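Pectate lyase (Cellvibrio cellulosa, PDB 1GXM) cleaves polygalacturonate (pectate) by anti-beta-elimination, this chain being the family 10 catalytic module of a larger, multi-domain enzyme. Local coordinates at residues 203-206 / 210-213; 30-35 / 55-60. All coordinates share one frame; numbering follows the deposited sequence. Where two conformers were deposited one is given.

Contact 1 (203-206 / 210-213); sequences PKKA and ELES
A bend about the CD-CE bond of K205 (chi4 -73°) and another at chi2 of E212 (91°) bring ammonium and carboxylate together across a hairpin-like loop of the alpha/alpha toroid of the family 10 lyases, between strands 195-196 and 214-215. The limbs 203-206 and 210-213 run antiparallel, with K204 abreast of E212, K205 of L211 and A206 of E210. K205 NZ forms a salt bridge with E212 OE1 at 2.9 Å, meeting it on the syn side, somewhat above the carboxylate plane; a weak second bond reaches E212 OE2. The carboxylate lies slantwise across the lysine chain, with K205 CG 3.4 Å from E212 CD.

One backbone bond joins the limbs near the turn: A206 N donates to E210 O at 2.9 Å, almost straight (163°). E210 O also receives a CA-H...O contact from K205 CA, 3.2 Å away. E210 OE2 forms a salt bridge with R207, in the turn between the limbs, and a hydrogen bond with Y312, while K204 NZ turns to D200 and Q202. Beyond this, A206 CB rests 3.3 Å from E210 OE1.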
loop_
_atom_site.group_PDB
_atom_site.type_symbol
_atom_site.label_atom_id
_atom_site.label_comp_id
_atom_site.label_asym_id
_atom_site.label_seq_id
_atom_site.Cartn_x
_atom_site.Cartn_y
_atom_site.Cartn_z
ATOM N N PRO A 203 -9.260 5.471 12.258
ATOM C CA PRO A 203 -7.808 5.621 12.281
ATOM C C PRO A 203 -7.219 5.075 13.549
ATOM O O PRO A 203 -7.770 5.222 14.626
ATOM C CB PRO A 203 -7.610 7.125 12.217
ATOM C CG PRO A 203 -8.820 7.591 11.470
ATOM C CD PRO A 203 -9.946 6.746 12.001
ATOM N N LYS A 204 -6.070 4.452 13.407
ATOM C CA LYS A 204 -5.341 3.870 14.524
ATOM C C LYS A 204 -3.887 4.307 14.504
ATOM O O LYS A 204 -3.370 4.784 13.491
ATOM C CB LYS A 204 -5.355 2.340 14.450
ATOM C CG LYS A 204 -6.731 1.746 14.445
ATOM C CD LYS A 204 -7.502 1.947 15.742
ATOM C CE LYS A 204 -8.856 1.344 15.617
ATOM N NZ LYS A 204 -9.700 1.547 16.852
ATOM N N LYS A 205 -3.234 4.126 15.635
ATOM C CA LYS A 205 -1.789 4.257 15.747
ATOM C C LYS A 205 -1.127 2.956 15.294
ATOM O O LYS A 205 -1.758 1.905 15.201
ATOM C CB LYS A 205 -1.355 4.486 17.198
ATOM C CG LYS A 205 -2.060 5.590 17.960
ATOM C CD LYS A 205 -1.526 5.718 19.400
ATOM C CE LYS A 205 -2.390 6.584 20.312
ATOM N NZ LYS A 205 -2.288 8.024 20.012
ATOM N N ALA A 206 0.170 3.041 15.025
ATOM C CA ALA A 206 0.986 1.867 14.779
ATOM C C ALA A 206 2.136 1.902 15.772
ATOM O O ALA A 206 1.903 1.758 16.978
ATOM C CB ALA A 206 1.422 1.753 13.331
ATOM N N GLU A 210 3.862 6.791 15.057
ATOM C CA GLU A 210 2.904 6.676 13.964
ATOM C C GLU A 210 1.501 6.832 14.522
ATOM O O GLU A 210 0.896 5.884 14.962
ATOM C CB GLU A 210 3.085 5.343 13.258
ATOM C CG GLU A 210 4.423 5.310 12.546
ATOM C CD GLU A 210 4.804 3.982 11.971
ATOM O OE1 GLU A 210 4.412 2.932 12.505
ATOM O OE2 GLU A 210 5.525 3.983 10.960
ATOM N N LEU A 211 1.010 8.055 14.526
ATOM C CA LEU A 211 -0.212 8.383 15.226
ATOM C C LEU A 211 -1.390 8.398 14.279
ATOM O O LEU A 211 -1.258 8.384 13.074
ATOM C CB LEU A 211 -0.044 9.727 15.911
ATOM C CG LEU A 211 1.150 9.881 16.839
ATOM C CD1 LEU A 211 1.069 11.214 17.535
ATOM C CD2 LEU A 211 1.163 8.795 17.888
ATOM N N GLU A 212 -2.564 8.498 14.862
ATOM C CA GLU A 212 -3.787 8.658 14.100
ATOM C C GLU A 212 -3.704 9.952 13.317
ATOM O O GLU A 212 -3.376 10.993 13.857
ATOM C CB GLU A 212 -5.014 8.706 15.016
ATOM C CG GLU A 212 -5.094 7.569 16.044
ATOM C CD GLU A 212 -4.436 7.909 17.387
ATOM O OE1 GLU A 212 -3.383 8.600 17.444
ATOM O OE2 GLU A 212 -4.969 7.489 18.439
ATOM N N SER A 213 -4.038 9.858 12.045
ATOM C CA SER A 213 -3.706 10.897 11.104
ATOM C C SER A 213 -4.228 10.563 9.744
ATOM O O SER A 213 -4.617 9.430 9.483
ATOM C CB SER A 213 -2.200 11.033 11.010
ATOM O OG SER A 213 -1.615 9.788 10.712
#

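Contact 2 (30-35 / 55-60); sequences TKWSAS and DYNSVG
W32 presents one face of its indole to Y56 and the opposite face to its own neighbour K31, while N57 stands at the indole edge. The contact joins two loops flanking helix 37-42 of the helical toroid, and its centre is an offset edge-to-face (T-shaped) aromatic pair: with CG beside the backbone N and anti to the carbonyl carbon (chi1 -60°), Y56 sends its ring edge to the W32 six-membered ring, planes at 87° and centroids 5.1 Å apart. Y56 CD2 comes closest, 3.4 Å from W32 CZ2, near the rim of the indole. Farther along the same face Y56 CB makes a CH-pi contact with the five-membered ring. On the other face K31 CG sits over the centre, 3.6 Å above the plane.

N57 brings its amide to the edge of the indole, OD1 lying 3.6 Å from W32 CD1, with amide and ring planes 69° apart. A type I turn opening at D55 places Y56 and N57 side by side; D55 O accepts from both S58 N and V59 N. The polar groups are bridged by water: one molecule links K31 O to N57 ND2, another links S33 N to N57 OD1, so both ends of the amide are tied to the facing backbone and its rotation should be restrained.

Helix 77-90 closes in as well: W32 meets F82 edge-to-face and touches T78 and E79, and Y56 OH is hydrogen-bonded to E79. W32 NE1 donates to a water 3.0 Å away, which also takes a weak bond from Y56 N at 3.5 Å.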
loop_
_atom_site.group_PDB
_atom_site.type_symbol
_atom_site.label_atom_id
_atom_site.label_comp_id
_atom_site.label_asym_id
_atom_site.label_seq_id
_atom_site.Cartn_x
_atom_site.Cartn_y
_atom_site.Cartn_z
ATOM N N THR A 30 9.645 -8.858 -12.229
ATOM C CA THR A 30 11.076 -9.104 -12.364
ATOM C C THR A 30 11.870 -8.530 -11.203
ATOM O O THR A 30 12.971 -8.028 -11.388
ATOM C CB THR A 30 11.603 -8.525 -13.697
ATOM O OG1 THR A 30 11.392 -7.102 -13.751
ATOM C CG2 THR A 30 10.846 -9.104 -14.877
ATOM N N LYS A 31 11.322 -8.608 -9.990
ATOM C CA LYS A 31 11.987 -8.007 -8.832
ATOM C C LYS A 31 13.373 -8.606 -8.628
ATOM O O LYS A 31 14.311 -7.888 -8.304
ATOM C CB LYS A 31 11.160 -8.209 -7.559
ATOM C CG LYS A 31 11.742 -7.516 -6.326
ATOM C CD LYS A 31 11.506 -6.012 -6.356
ATOM C CE LYS A 31 12.643 -5.230 -5.710
ATOM N NZ LYS A 31 13.070 -5.778 -4.394
ATOM N N TRP A 32 13.468 -9.921 -8.781
ATOM C CA TRP A 32 14.741 -10.621 -8.660
ATOM C C TRP A 32 15.005 -11.331 -9.961
ATOM O O TRP A 32 14.103 -11.569 -10.754
ATOM C CB TRP A 32 14.702 -11.649 -7.536
ATOM C CG TRP A 32 14.317 -11.075 -6.223
ATOM C CD1 TRP A 32 15.138 -10.452 -5.329
ATOM C CD2 TRP A 32 13.011 -11.028 -5.668
ATOM N NE1 TRP A 32 14.417 -10.040 -4.233
ATOM C CE2 TRP A 32 13.106 -10.383 -4.419
ATOM C CE3 TRP A 32 11.764 -11.489 -6.088
ATOM C CZ2 TRP A 32 12.007 -10.176 -3.601
ATOM C CZ3 TRP A 32 10.676 -11.303 -5.255
ATOM C CH2 TRP A 32 10.804 -10.639 -4.034
ATOM N N SER A 33 16.255 -11.706 -10.160
ATOM C CA SER A 33 16.618 -12.517 -11.307
ATOM C C SER A 33 15.870 -13.839 -11.215
ATOM O O SER A 33 15.614 -14.363 -10.129
ATOM C CB SER A 33 18.133 -12.742 -11.343
ATOM O OG SER A 33 18.838 -11.510 -11.319
ATOM N N ALA A 34 15.480 -14.391 -12.350
ATOM C CA ALA A 34 14.798 -15.686 -12.345
ATOM C C ALA A 34 15.639 -16.784 -11.676
ATOM O O ALA A 34 15.101 -17.798 -11.214
ATOM C CB ALA A 34 14.420 -16.095 -13.753
ATOM N N SER A 35 16.945 -16.574 -11.608
ATOM C CA SER A 35 17.864 -17.487 -10.924
ATOM C C SER A 35 17.567 -17.610 -9.422
ATOM O O SER A 35 18.034 -18.540 -8.764
ATOM C CB SER A 35 19.316 -17.031 -11.126
ATOM O OG SER A 35 19.607 -15.832 -10.422
ATOM N N ASP A 55 16.935 -11.597 2.493
ATOM C CA ASP A 55 17.852 -11.121 1.454
ATOM C C ASP A 55 17.994 -12.188 0.370
ATOM O O ASP A 55 18.977 -12.922 0.337
ATOM C CB ASP A 55 19.212 -10.797 2.083
ATOM C CG ASP A 55 20.139 -10.027 1.145
ATOM O OD1 ASP A 55 19.799 -9.803 -0.045
ATOM O OD2 ASP A 55 21.264 -9.630 1.531
ATOM N N TYR A 56 17.009 -12.265 -0.524
ATOM C CA TYR A 56 16.957 -13.365 -1.494
ATOM C C TYR A 56 18.125 -13.378 -2.447
ATOM O O TYR A 56 18.449 -14.424 -2.975
ATOM C CB TYR A 56 15.692 -13.325 -2.319
ATOM C CG TYR A 56 14.442 -13.433 -1.503
ATOM C CD1 TYR A 56 14.180 -14.555 -0.734
ATOM C CD2 TYR A 56 13.507 -12.409 -1.509
ATOM C CE1 TYR A 56 13.020 -14.650 -0.000
ATOM C CE2 TYR A 56 12.352 -12.505 -0.794
ATOM C CZ TYR A 56 12.108 -13.616 -0.029
ATOM O OH TYR A 56 10.957 -13.702 0.704
ATOM N N ASN A 57 18.729 -12.223 -2.679
ATOM C CA ASN A 57 19.888 -12.132 -3.553
ATOM C C ASN A 57 21.163 -12.683 -2.945
ATOM O O ASN A 57 22.125 -12.935 -3.672
ATOM C CB ASN A 57 20.098 -10.690 -4.001
ATOM C CG ASN A 57 19.073 -10.260 -5.022
ATOM O OD1 ASN A 57 18.610 -11.077 -5.820
ATOM N ND2 ASN A 57 18.688 -8.983 -4.988
ATOM N N SER A 58 21.185 -12.882 -1.628
ATOM C CA SER A 58 22.383 -13.421 -0.975
ATOM C C SER A 58 22.203 -14.809 -0.345
ATOM O O SER A 58 23.131 -15.615 -0.346
ATOM C CB SER A 58 22.938 -12.430 0.056
ATOM O OG SER A 58 21.963 -12.018 0.986
ATOM N N VAL A 59 21.016 -15.102 0.166
ATOM C CA VAL A 59 20.826 -16.327 0.925
ATOM C C VAL A 59 20.595 -17.543 0.037
ATOM O O VAL A 59 20.114 -17.439 -1.090
ATOM C CB VAL A 59 19.665 -16.217 1.978
ATOM C CG1 VAL A 59 19.921 -15.080 2.946
ATOM C CG2 VAL A 59 18.301 -16.085 1.307
ATOM N N GLY A 60 20.931 -18.703 0.588
ATOM C CA GLY A 60 20.594 -19.979 0.019
ATOM C C GLY A 60 19.155 -20.310 0.368
ATOM O O GLY A 60 18.443 -19.538 1.017
HETATM O O HOH W 1 16.647 -7.588 -6.593
HETATM O O HOH W 2 15.705 -9.260 -1.633
HETATM O O HOH W 3 18.327 -10.757 -8.443
#

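Contacts 1 and 2 follow one another along the chain, the 30-35 / 55-60 pair being complete long before the 203-206 / 210-213 loop begins. They lie on opposite sides of the chain's centre: the centre of contact 1 is about 15 Å and that of contact 2 about 22 Å from it. The two centres are about 34 Å apart; the nearest atoms are about 20 Å apart and do not touch. A glycerol lies near each: about 5 Å from the K204 side chain and about 3 Å from that of W32. At contact 2 a glycerol is also hydrogen-bonded to K31 NZ. These molecules probably come from the crystallisation liquor.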